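Long-range contacts in glycosyl hydrolases family 2, sugar binding domain protein (Bacteroides uniformis str. 3978 T3 ii, PDB 6D1P), which is a gut bacterial beta-glucuronidase of glycoside hydrolase family 2 that probably hydrolyses O-glycosyl bonds: residues R489-Y494 with I554-W559; G520-V525 with H628-R633; D535-E540 with D547-Y552. One frame throughout, in Å; residues are numbered along the deposited sequence.

Overall arrangement
From the N terminus, the chain first reaches 489-494, in the loop that follows barrel strand 477-479, and interaction 1 closes a loop from there to helix 550-564. Before that loop is complete, 520-525 opens a longer one, which interaction 2 closes at 628-633; the two loops therefore cross. Interaction 3, a short closure of 535-540 on 547-552, falls within both spans. Helix 550-564 is the hub: interactions 1 and 3 both use it, and R521 bonds its backbone to that of E550. Salt bridges from R490 and R492 to D538 join interaction 1 to interaction 3. Interaction 2 ties the barrel domain to the sheet that follows it.

Interaction 1: residues R489-Y494 with I554-W559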
loop_
_atom_site.group_PDB
_atom_site.type_symbol
_atom_site.label_atom_id
_atom_site.label_comp_id
_atom_site.label_asym_id
_atom_site.label_seq_id
_atom_site.Cartn_x
_atom_site.Cartn_y
_atom_site.Cartn_z
ATOM N N ARG A 489 21.688 -0.459 -34.621
ATOM C CA ARG A 489 22.848 -0.047 -35.406
ATOM C C ARG A 489 23.661 1.038 -34.697
ATOM O O ARG A 489 23.532 1.229 -33.480
ATOM C CB ARG A 489 22.394 0.416 -36.797
ATOM C CG ARG A 489 21.346 -0.519 -37.420
ATOM C CD ARG A 489 21.105 -0.237 -38.900
ATOM N NE ARG A 489 22.354 -0.331 -39.641
ATOM C CZ ARG A 489 22.580 0.278 -40.800
ATOM N NH1 ARG A 489 21.629 1.026 -41.353
ATOM N NH2 ARG A 489 23.763 0.149 -41.398
ATOM N N ARG A 490 24.503 1.744 -35.443
ATOM C CA ARG A 490 25.404 2.733 -34.873
ATOM C C ARG A 490 24.807 4.125 -35.039
ATOM O O ARG A 490 23.947 4.357 -35.892
ATOM C CB ARG A 490 26.783 2.634 -35.538
ATOM C CG ARG A 490 27.479 1.275 -35.317
ATOM C CD ARG A 490 28.844 1.179 -36.027
ATOM N NE ARG A 490 28.745 1.496 -37.450
ATOM C CZ ARG A 490 29.436 2.450 -38.085
ATOM N NH1 ARG A 490 30.328 3.193 -37.437
ATOM N NH2 ARG A 490 29.249 2.655 -39.397
ATOM N N PHE A 491 25.241 5.060 -34.190
ATOM C CA PHE A 491 24.688 6.399 -34.365
ATOM C C PHE A 491 25.207 7.047 -35.646
ATOM O O PHE A 491 24.534 7.918 -36.214
ATOM C CB PHE A 491 24.918 7.282 -33.115
ATOM C CG PHE A 491 26.363 7.623 -32.799
ATOM C CD1 PHE A 491 27.083 8.525 -33.584
ATOM C CD2 PHE A 491 26.964 7.120 -31.660
ATOM C CE1 PHE A 491 28.404 8.860 -33.272
ATOM C CE2 PHE A 491 28.275 7.453 -31.321
ATOM C CZ PHE A 491 28.997 8.327 -32.129
ATOM N N ARG A 492 26.352 6.584 -36.148
ATOM C CA ARG A 492 26.832 7.027 -37.450
ATOM C C ARG A 492 25.931 6.565 -38.600
ATOM O O ARG A 492 26.017 7.125 -39.702
ATOM C CB ARG A 492 28.272 6.545 -37.644
ATOM C CG ARG A 492 29.283 7.387 -36.869
ATOM C CD ARG A 492 30.644 6.727 -36.795
ATOM N NE ARG A 492 31.651 7.611 -36.191
ATOM C CZ ARG A 492 31.998 7.590 -34.901
ATOM N NH1 ARG A 492 31.418 6.743 -34.054
ATOM N NH2 ARG A 492 32.926 8.412 -34.445
ATOM N N ASN A 493 25.040 5.602 -38.366
ATOM C CA ASN A 493 24.085 5.183 -39.390
ATOM C C ASN A 493 22.845 6.065 -39.455
ATOM O O ASN A 493 21.899 5.715 -40.174
ATOM C CB ASN A 493 23.676 3.730 -39.145
ATOM C CG ASN A 493 24.856 2.787 -39.220
ATOM O OD1 ASN A 493 25.028 1.907 -38.377
ATOM N ND2 ASN A 493 25.693 2.971 -40.254
ATOM N N TYR A 494 22.840 7.203 -38.749
ATOM C CA TYR A 494 21.615 7.983 -38.576
ATOM C C TYR A 494 21.074 8.498 -39.909
ATOM O O TYR A 494 19.895 8.312 -40.227
ATOM C CB TYR A 494 21.866 9.157 -37.613
ATOM C CG TYR A 494 20.779 10.229 -37.668
ATOM C CD1 TYR A 494 19.435 9.895 -37.535
ATOM C CD2 TYR A 494 21.099 11.566 -37.848
ATOM C CE1 TYR A 494 18.448 10.861 -37.597
ATOM C CE2 TYR A 494 20.111 12.547 -37.909
ATOM C CZ TYR A 494 18.793 12.190 -37.787
ATOM O OH TYR A 494 17.804 13.156 -37.850
ATOM N N ILE A 554 26.671 11.864 -25.337
ATOM C CA ILE A 554 27.051 13.189 -25.816
ATOM C C ILE A 554 27.491 13.117 -27.276
ATOM O O ILE A 554 27.072 13.921 -28.117
ATOM C CB ILE A 554 28.145 13.762 -24.894
ATOM C CG1 ILE A 554 27.478 14.430 -23.683
ATOM C CG2 ILE A 554 29.083 14.704 -25.641
ATOM C CD1 ILE A 554 28.363 14.530 -22.486
ATOM N N ARG A 555 28.304 12.112 -27.597
ATOM C CA ARG A 555 28.697 11.858 -28.969
ATOM C C ARG A 555 27.496 11.523 -29.842
ATOM O O ARG A 555 27.430 11.948 -31.003
ATOM C CB ARG A 555 29.716 10.726 -28.997
ATOM C CG ARG A 555 31.078 11.126 -28.436
ATOM C CD ARG A 555 31.943 9.908 -28.232
ATOM N NE ARG A 555 33.339 10.259 -28.012
ATOM C CZ ARG A 555 33.810 10.798 -26.889
ATOM N NH1 ARG A 555 32.993 11.066 -25.872
ATOM N NH2 ARG A 555 35.102 11.071 -26.780
ATOM N N LEU A 556 26.537 10.756 -29.306
ATOM C CA LEU A 556 25.370 10.381 -30.103
ATOM C C LEU A 556 24.521 11.596 -30.417
ATOM O O LEU A 556 24.064 11.759 -31.557
ATOM C CB LEU A 556 24.531 9.313 -29.384
ATOM C CG LEU A 556 23.274 8.733 -30.075
ATOM C CD1 LEU A 556 22.934 7.355 -29.496
ATOM C CD2 LEU A 556 22.040 9.645 -29.960
ATOM N N PHE A 557 24.290 12.458 -29.418
ATOM C CA PHE A 557 23.543 13.686 -29.668
ATOM C C PHE A 557 24.299 14.581 -30.646
ATOM O O PHE A 557 23.714 15.144 -31.579
ATOM C CB PHE A 557 23.303 14.445 -28.361
ATOM C CG PHE A 557 22.346 13.777 -27.405
ATOM C CD1 PHE A 557 21.156 13.228 -27.848
ATOM C CD2 PHE A 557 22.639 13.740 -26.040
ATOM C CE1 PHE A 557 20.263 12.630 -26.950
ATOM C CE2 PHE A 557 21.772 13.157 -25.133
ATOM C CZ PHE A 557 20.577 12.592 -25.581
ATOM N N ASP A 558 25.607 14.733 -30.423
ATOM C CA ASP A 558 26.466 15.551 -31.273
ATOM C C ASP A 558 26.332 15.132 -32.734
ATOM O O ASP A 558 25.952 15.931 -33.597
ATOM C CB ASP A 558 27.915 15.409 -30.778
ATOM C CG ASP A 558 28.865 16.428 -31.386
ATOM O OD1 ASP A 558 30.009 16.492 -30.906
ATOM O OD2 ASP A 558 28.493 17.162 -32.321
ATOM N N TRP A 559 26.578 13.847 -33.011
ATOM C CA TRP A 559 26.443 13.320 -34.365
ATOM C C TRP A 559 25.083 13.655 -34.978
ATOM O O TRP A 559 25.005 14.289 -36.040
ATOM C CB TRP A 559 26.662 11.810 -34.370
ATOM C CG TRP A 559 26.770 11.335 -35.758
ATOM C CD1 TRP A 559 25.736 11.020 -36.608
ATOM C CD2 TRP A 559 27.976 11.199 -36.524
ATOM N NE1 TRP A 559 26.231 10.662 -37.839
ATOM C CE2 TRP A 559 27.601 10.764 -37.821
ATOM C CE3 TRP A 559 29.341 11.386 -36.237
ATOM C CZ2 TRP A 559 28.546 10.506 -38.833
ATOM C CZ3 TRP A 559 30.281 11.126 -37.248
ATOM C CH2 TRP A 559 29.875 10.700 -38.528
HETATM O O HOH W 1 24.709 9.553 -39.987
#
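One water joins W559 to R492: it accepts from the indole NE1 of W559 at 2.9 Å and donates to the backbone O of R492 at 2.8 Å. Lying at the edge of the indole, in its plane, it satisfies the ring N-H where the helix meets the loop. R492 also covers a face of that indole. Its CG sits 3.6 Å from the centroid of the W559 six-membered ring, almost on the ring normal, a CH-pi contact, and the extended chain then runs across the ring so that the guanidinium, tilted 50° to it, reaches D538. F491 packs directly on the helix. L556 CA lies over one face of the F491 ring, while F491 CD1 presses against W559 CB at 3.4 Å; the two aromatic rings meet obliquely. The W559 indole is swung off the helix toward the loop because its CG stands trans to the backbone nitrogen (chi1 -170°). Further back, F491 CB touches L556 CG at 3.7 Å. The 3-10 turn 491-493 leads straight into helix 494-503, so the contact seats the start of that helix on helix 550-564 in the outer layer of the barrel. K562, in a cation-pi contact with W559, probably adds electrostatic attraction to a contact held mainly by apolar packing and a water link.

Interaction 2: residues G520-V525 with H628-R633; sequences GRHMEV and HSWPVR
H522 and W630 pack with nearly parallel, offset rings in the tight heart of this contact. H522 CB sits over the centre of the W630 six-membered ring, 3.4 Å from its centroid, and W630 CB in turn lies over the imidazole, 3.7 Å from that ring's centroid. The two ring planes are only 5° apart but displaced so far that the rings barely overlap, so the CH-pi contacts replace a true stack. On the opposite face of the indole lies R633 CD, leaving W630 sandwiched between the two segments' side chains. R633, its chain bent at chi2 and chi3, then brings NE to E524 OE2 at 2.7 Å, a salt bridge whose N-H...O angle is 165°, on the syn side and 22° out of the carboxylate plane. The same OE2 also takes the backbone N of W634, and R633 NH2 adds a weak bond to E524 OE1 (3.4 Å) and also reaches the carbonyl of E642. Toward S629 the packing is looser and partly exposed to solvent. There H522 NE2 gives a 3.0 Å bond to S629 OG, in the imidazole plane, and a weak, bent one to S629 O; the other ring nitrogen, ND1, is hydrogen-bonded to Y626 OH. The arrangement is an interdomain seam, joining a loop of the TIM barrel to the chain entering edge strand 632-634 of the next beta-sheet, in a region consistent with an immunoglobulin-like domain.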
loop_
_atom_site.group_PDB
_atom_site.type_symbol
_atom_site.label_atom_id
_atom_site.label_comp_id
_atom_site.label_asym_id
_atom_site.label_seq_id
_atom_site.Cartn_x
_atom_site.Cartn_y
_atom_site.Cartn_z
ATOM N N GLY A 520 26.370 11.666 -14.297
ATOM C CA GLY A 520 27.623 11.581 -13.569
ATOM C C GLY A 520 28.493 10.384 -13.881
ATOM O O GLY A 520 29.563 10.248 -13.277
ATOM N N ARG A 521 28.070 9.494 -14.777
ATOM C CA ARG A 521 28.934 8.417 -15.256
ATOM C C ARG A 521 29.598 8.852 -16.568
ATOM O O ARG A 521 28.924 9.390 -17.450
ATOM C CB ARG A 521 28.134 7.129 -15.449
ATOM C CG ARG A 521 28.908 6.009 -16.112
ATOM C CD ARG A 521 27.998 4.816 -16.347
ATOM N NE ARG A 521 27.727 4.108 -15.098
ATOM C CZ ARG A 521 26.737 3.228 -14.940
ATOM N NH1 ARG A 521 25.914 2.956 -15.953
ATOM N NH2 ARG A 521 26.553 2.625 -13.764
ATOM N N HIS A 522 30.916 8.628 -16.687
ATOM C CA HIS A 522 31.672 8.987 -17.887
ATOM C C HIS A 522 32.611 7.842 -18.258
ATOM O O HIS A 522 32.682 6.815 -17.574
ATOM C CB HIS A 522 32.448 10.298 -17.689
ATOM C CG HIS A 522 31.615 11.394 -17.118
ATOM N ND1 HIS A 522 30.855 12.235 -17.901
ATOM C CD2 HIS A 522 31.367 11.747 -15.832
ATOM C CE1 HIS A 522 30.199 13.080 -17.124
ATOM N NE2 HIS A 522 30.497 12.809 -15.864
ATOM N N MET A 523 33.348 8.032 -19.353
ATOM C CA MET A 523 34.223 6.983 -19.864
ATOM C C MET A 523 35.262 7.595 -20.800
ATOM O O MET A 523 34.907 8.358 -21.707
ATOM C CB MET A 523 33.394 5.911 -20.584
ATOM C CG MET A 523 34.207 4.862 -21.313
ATOM S SD MET A 523 35.422 4.045 -20.273
ATOM C CE MET A 523 34.420 3.468 -18.900
ATOM N N GLU A 524 36.540 7.273 -20.567
ATOM C CA GLU A 524 37.612 7.761 -21.431
ATOM C C GLU A 524 37.509 7.128 -22.814
ATOM O O GLU A 524 37.208 5.934 -22.943
ATOM C CB GLU A 524 38.985 7.440 -20.835
ATOM C CG GLU A 524 39.348 8.195 -19.558
ATOM C CD GLU A 524 39.674 9.665 -19.791
ATOM O OE1 GLU A 524 39.795 10.102 -20.964
ATOM O OE2 GLU A 524 39.793 10.395 -18.783
ATOM N N VAL A 525 37.764 7.937 -23.849
ATOM C CA VAL A 525 37.812 7.421 -25.213
ATOM C C VAL A 525 39.037 6.527 -25.374
ATOM O O VAL A 525 40.083 6.751 -24.753
ATOM C CB VAL A 525 37.820 8.569 -26.240
ATOM C CG1 VAL A 525 39.046 9.456 -26.058
ATOM C CG2 VAL A 525 37.772 8.010 -27.657
ATOM N N HIS A 628 32.266 18.947 -16.149
ATOM C CA HIS A 628 31.930 19.522 -14.849
ATOM C C HIS A 628 31.578 18.440 -13.829
ATOM O O HIS A 628 31.889 18.571 -12.637
ATOM C CB HIS A 628 30.756 20.486 -14.987
ATOM C CG HIS A 628 31.115 21.816 -15.556
ATOM N ND1 HIS A 628 31.157 22.961 -14.791
ATOM C CD2 HIS A 628 31.416 22.196 -16.821
ATOM C CE1 HIS A 628 31.480 23.987 -15.555
ATOM N NE2 HIS A 628 31.642 23.551 -16.791
ATOM N N SER A 629 30.902 17.373 -14.272
ATOM C CA SER A 629 30.521 16.273 -13.398
ATOM C C SER A 629 31.454 15.075 -13.537
ATOM O O SER A 629 31.082 13.957 -13.164
ATOM C CB SER A 629 29.066 15.861 -13.657
ATOM O OG SER A 629 28.910 15.169 -14.896
ATOM N N TRP A 630 32.668 15.287 -14.045
ATOM C CA TRP A 630 33.644 14.215 -14.247
ATOM C C TRP A 630 34.864 14.531 -13.386
ATOM O O TRP A 630 35.779 15.247 -13.827
ATOM C CB TRP A 630 33.987 14.089 -15.732
ATOM C CG TRP A 630 34.799 12.891 -16.115
ATOM C CD1 TRP A 630 35.483 12.050 -15.280
ATOM C CD2 TRP A 630 35.022 12.401 -17.450
ATOM N NE1 TRP A 630 36.114 11.066 -16.011
ATOM C CE2 TRP A 630 35.842 11.257 -17.343
ATOM C CE3 TRP A 630 34.601 12.818 -18.722
ATOM C CZ2 TRP A 630 36.255 10.531 -18.459
ATOM C CZ3 TRP A 630 34.997 12.081 -19.825
ATOM C CH2 TRP A 630 35.823 10.959 -19.689
ATOM N N PRO A 631 34.916 14.021 -12.134
ATOM C CA PRO A 631 35.932 14.498 -11.183
ATOM C C PRO A 631 37.303 13.865 -11.374
ATOM O O PRO A 631 38.328 14.482 -11.049
ATOM C CB PRO A 631 35.342 14.118 -9.813
ATOM C CG PRO A 631 34.086 13.230 -10.115
ATOM C CD PRO A 631 34.090 12.934 -11.569
ATOM N N VAL A 632 37.345 12.634 -11.879
ATOM C CA VAL A 632 38.590 11.887 -12.000
ATOM C C VAL A 632 38.698 11.321 -13.415
ATOM O O VAL A 632 37.960 10.392 -13.777
ATOM C CB VAL A 632 38.691 10.762 -10.962
ATOM C CG1 VAL A 632 39.966 9.972 -11.182
ATOM C CG2 VAL A 632 38.666 11.341 -9.561
ATOM N N ARG A 633 39.634 11.859 -14.198
ATOM C CA ARG A 633 40.074 11.305 -15.476
ATOM C C ARG A 633 41.155 10.244 -15.254
ATOM O O ARG A 633 41.749 10.138 -14.174
ATOM C CB ARG A 633 40.629 12.406 -16.372
ATOM C CG ARG A 633 39.775 13.646 -16.469
ATOM C CD ARG A 633 38.725 13.491 -17.536
ATOM N NE ARG A 633 39.271 13.078 -18.839
ATOM C CZ ARG A 633 39.545 13.917 -19.833
ATOM N NH1 ARG A 633 39.338 15.216 -19.649
ATOM N NH2 ARG A 633 40.004 13.462 -21.009
#

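Interaction 3: residues D535-E540 with D547-Y552; sequences DNFDIE and DWSESY
The backbone O of F537 points at the edge of the Y552 ring, lying in the ring plane 3.2 Å from Y552 CE1, so a carbonyl here faces aromatic C-H. The two side chains slide past each other in opposite directions rather than stacking. F537 brings CZ against S551 CB at 3.6 Å, and its CD1 lies 4.1 Å from Y552 CB, so the phenyl packs against the first turn of the helix. I539 CG1 also touches Y552 CE1, at 4.0 Å, approaching obliquely. A chi1 of 175°, with CG opposite the backbone nitrogen, carries the Y552 phenol back alongside the loop, where its hydroxyl is hydrogen-bonded chiefly to G485 O and also accepts from a water that approaches I539 O at a doubtfully short distance. That helix, 550-564, is the crossover between the parallel barrel strands 510-511 and 572-574, and its start is capped locally. S549 OG is the N-cap: it accepts from Y552 N at 3.0 Å (158°) and donates to D547 OD1. D547 OD1 also takes S549 N, from the same face of the carboxylate, in an Asx turn. Across the contact the loop is held by a type I turn from D535 to D538, in which D535 OD2 accepts from F537 N at 2.9 Å in a second Asx turn. With an alanine here in place of F537, the phenyl is gone and S551 CB and Y552 CB would probably face a gap, leaving the tyrosine ring freer to shift. S551 OG turns elsewhere, to Y626 OH and the backbone N of M523.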
loop_
_atom_site.group_PDB
_atom_site.type_symbol
_atom_site.label_atom_id
_atom_site.label_comp_id
_atom_site.label_asym_id
_atom_site.label_seq_id
_atom_site.Cartn_x
_atom_site.Cartn_y
_atom_site.Cartn_z
ATOM N N ASP A 535 36.258 3.852 -32.389
ATOM C CA ASP A 535 36.713 3.815 -31.003
ATOM C C ASP A 535 35.662 3.080 -30.175
ATOM O O ASP A 535 34.678 2.566 -30.713
ATOM C CB ASP A 535 36.995 5.223 -30.465
ATOM C CG ASP A 535 35.817 6.159 -30.599
ATOM O OD1 ASP A 535 36.026 7.363 -30.825
ATOM O OD2 ASP A 535 34.672 5.705 -30.477
ATOM N N ASN A 536 35.877 3.029 -28.853
ATOM C CA ASN A 536 34.988 2.292 -27.953
ATOM C C ASN A 536 33.580 2.869 -27.904
ATOM O O ASN A 536 32.683 2.216 -27.362
ATOM C CB ASN A 536 35.574 2.248 -26.534
ATOM C CG ASN A 536 35.819 3.643 -25.949
ATOM O OD1 ASN A 536 36.265 4.552 -26.642
ATOM N ND2 ASN A 536 35.519 3.809 -24.668
ATOM N N PHE A 537 33.369 4.061 -28.448
ATOM C CA PHE A 537 32.048 4.665 -28.540
ATOM C C PHE A 537 31.371 4.404 -29.868
ATOM O O PHE A 537 30.178 4.676 -29.999
ATOM C CB PHE A 537 32.139 6.177 -28.314
ATOM C CG PHE A 537 32.620 6.546 -26.937
ATOM C CD1 PHE A 537 32.004 6.009 -25.807
ATOM C CD2 PHE A 537 33.699 7.400 -26.769
ATOM C CE1 PHE A 537 32.448 6.326 -24.524
ATOM C CE2 PHE A 537 34.140 7.732 -25.495
ATOM C CZ PHE A 537 33.513 7.186 -24.366
ATOM N N ASP A 538 32.096 3.889 -30.847
ATOM C CA ASP A 538 31.515 3.531 -32.136
ATOM C C ASP A 538 30.983 2.109 -32.029
ATOM O O ASP A 538 31.681 1.135 -32.323
ATOM C CB ASP A 538 32.557 3.660 -33.233
ATOM C CG ASP A 538 31.970 3.486 -34.598
ATOM O OD1 ASP A 538 30.735 3.627 -34.744
ATOM O OD2 ASP A 538 32.755 3.201 -35.525
ATOM N N ILE A 539 29.734 1.975 -31.584
ATOM C CA ILE A 539 29.158 0.663 -31.316
ATOM C C ILE A 539 27.728 0.595 -31.833
ATOM O O ILE A 539 27.116 1.599 -32.211
ATOM C CB ILE A 539 29.195 0.303 -29.821
ATOM C CG1 ILE A 539 28.383 1.322 -29.010
ATOM C CG2 ILE A 539 30.623 0.204 -29.339
ATOM C CD1 ILE A 539 28.214 0.962 -27.524
ATOM N N GLU A 540 27.213 -0.628 -31.859
ATOM C CA GLU A 540 25.842 -0.919 -32.238
ATOM C C GLU A 540 24.971 -0.992 -30.995
ATOM O O GLU A 540 25.376 -1.591 -29.996
ATOM C CB GLU A 540 25.754 -2.260 -32.962
ATOM C CG GLU A 540 26.342 -2.281 -34.329
ATOM C CD GLU A 540 25.473 -3.074 -35.274
ATOM O OE1 GLU A 540 24.892 -4.103 -34.830
ATOM O OE2 GLU A 540 25.356 -2.647 -36.447
ATOM N N ASP A 547 27.625 1.331 -22.007
ATOM C CA ASP A 547 27.755 1.465 -20.564
ATOM C C ASP A 547 26.845 2.543 -19.973
ATOM O O ASP A 547 26.948 2.835 -18.780
ATOM C CB ASP A 547 29.214 1.745 -20.191
ATOM C CG ASP A 547 29.716 3.101 -20.703
ATOM O OD1 ASP A 547 28.944 3.827 -21.380
ATOM O OD2 ASP A 547 30.890 3.438 -20.409
ATOM N N TRP A 548 25.973 3.148 -20.780
ATOM C CA TRP A 548 25.024 4.167 -20.334
ATOM C C TRP A 548 25.717 5.414 -19.762
ATOM O O TRP A 548 25.108 6.182 -19.002
ATOM C CB TRP A 548 24.015 3.577 -19.328
ATOM C CG TRP A 548 23.002 2.605 -19.978
ATOM C CD1 TRP A 548 23.250 1.703 -20.981
ATOM C CD2 TRP A 548 21.601 2.493 -19.687
ATOM N NE1 TRP A 548 22.096 1.032 -21.324
ATOM C CE2 TRP A 548 21.069 1.502 -20.549
ATOM C CE3 TRP A 548 20.748 3.125 -18.772
ATOM C CZ2 TRP A 548 19.726 1.126 -20.516
ATOM C CZ3 TRP A 548 19.416 2.766 -18.748
ATOM C CH2 TRP A 548 18.913 1.766 -19.613
ATOM N N SER A 549 26.969 5.657 -20.146
ATOM C CA SER A 549 27.697 6.846 -19.720
ATOM C C SER A 549 27.184 8.101 -20.437
ATOM O O SER A 549 26.573 8.046 -21.508
ATOM C CB SER A 549 29.180 6.688 -20.014
ATOM O OG SER A 549 29.364 6.770 -21.425
ATOM N N GLU A 550 27.443 9.250 -19.817
ATOM C CA GLU A 550 27.221 10.510 -20.512
ATOM C C GLU A 550 28.165 10.656 -21.691
ATOM O O GLU A 550 27.808 11.288 -22.691
ATOM C CB GLU A 550 27.378 11.689 -19.552
ATOM C CG GLU A 550 26.296 11.714 -18.451
ATOM C CD GLU A 550 26.146 13.078 -17.776
ATOM O OE1 GLU A 550 25.798 14.083 -18.456
ATOM O OE2 GLU A 550 26.381 13.133 -16.542
ATOM N N SER A 551 29.357 10.063 -21.594
ATOM C CA SER A 551 30.345 10.177 -22.658
ATOM C C SER A 551 29.800 9.638 -23.964
ATOM O O SER A 551 29.987 10.246 -25.032
ATOM C CB SER A 551 31.614 9.430 -22.268
ATOM O OG SER A 551 32.149 9.974 -21.078
ATOM N N TYR A 552 29.106 8.498 -23.896
ATOM C CA TYR A 552 28.551 7.936 -25.107
ATOM C C TYR A 552 27.434 8.817 -25.643
ATOM O O TYR A 552 27.438 9.196 -26.823
ATOM C CB TYR A 552 28.059 6.511 -24.876
ATOM C CG TYR A 552 27.380 6.001 -26.110
ATOM C CD1 TYR A 552 28.120 5.637 -27.241
ATOM C CD2 TYR A 552 25.994 5.947 -26.186
ATOM C CE1 TYR A 552 27.481 5.191 -28.408
ATOM C CE2 TYR A 552 25.354 5.508 -27.345
ATOM C CZ TYR A 552 26.101 5.125 -28.448
ATOM O OH TYR A 552 25.450 4.698 -29.583
HETATM O O HOH W 2 27.221 4.123 -32.082
#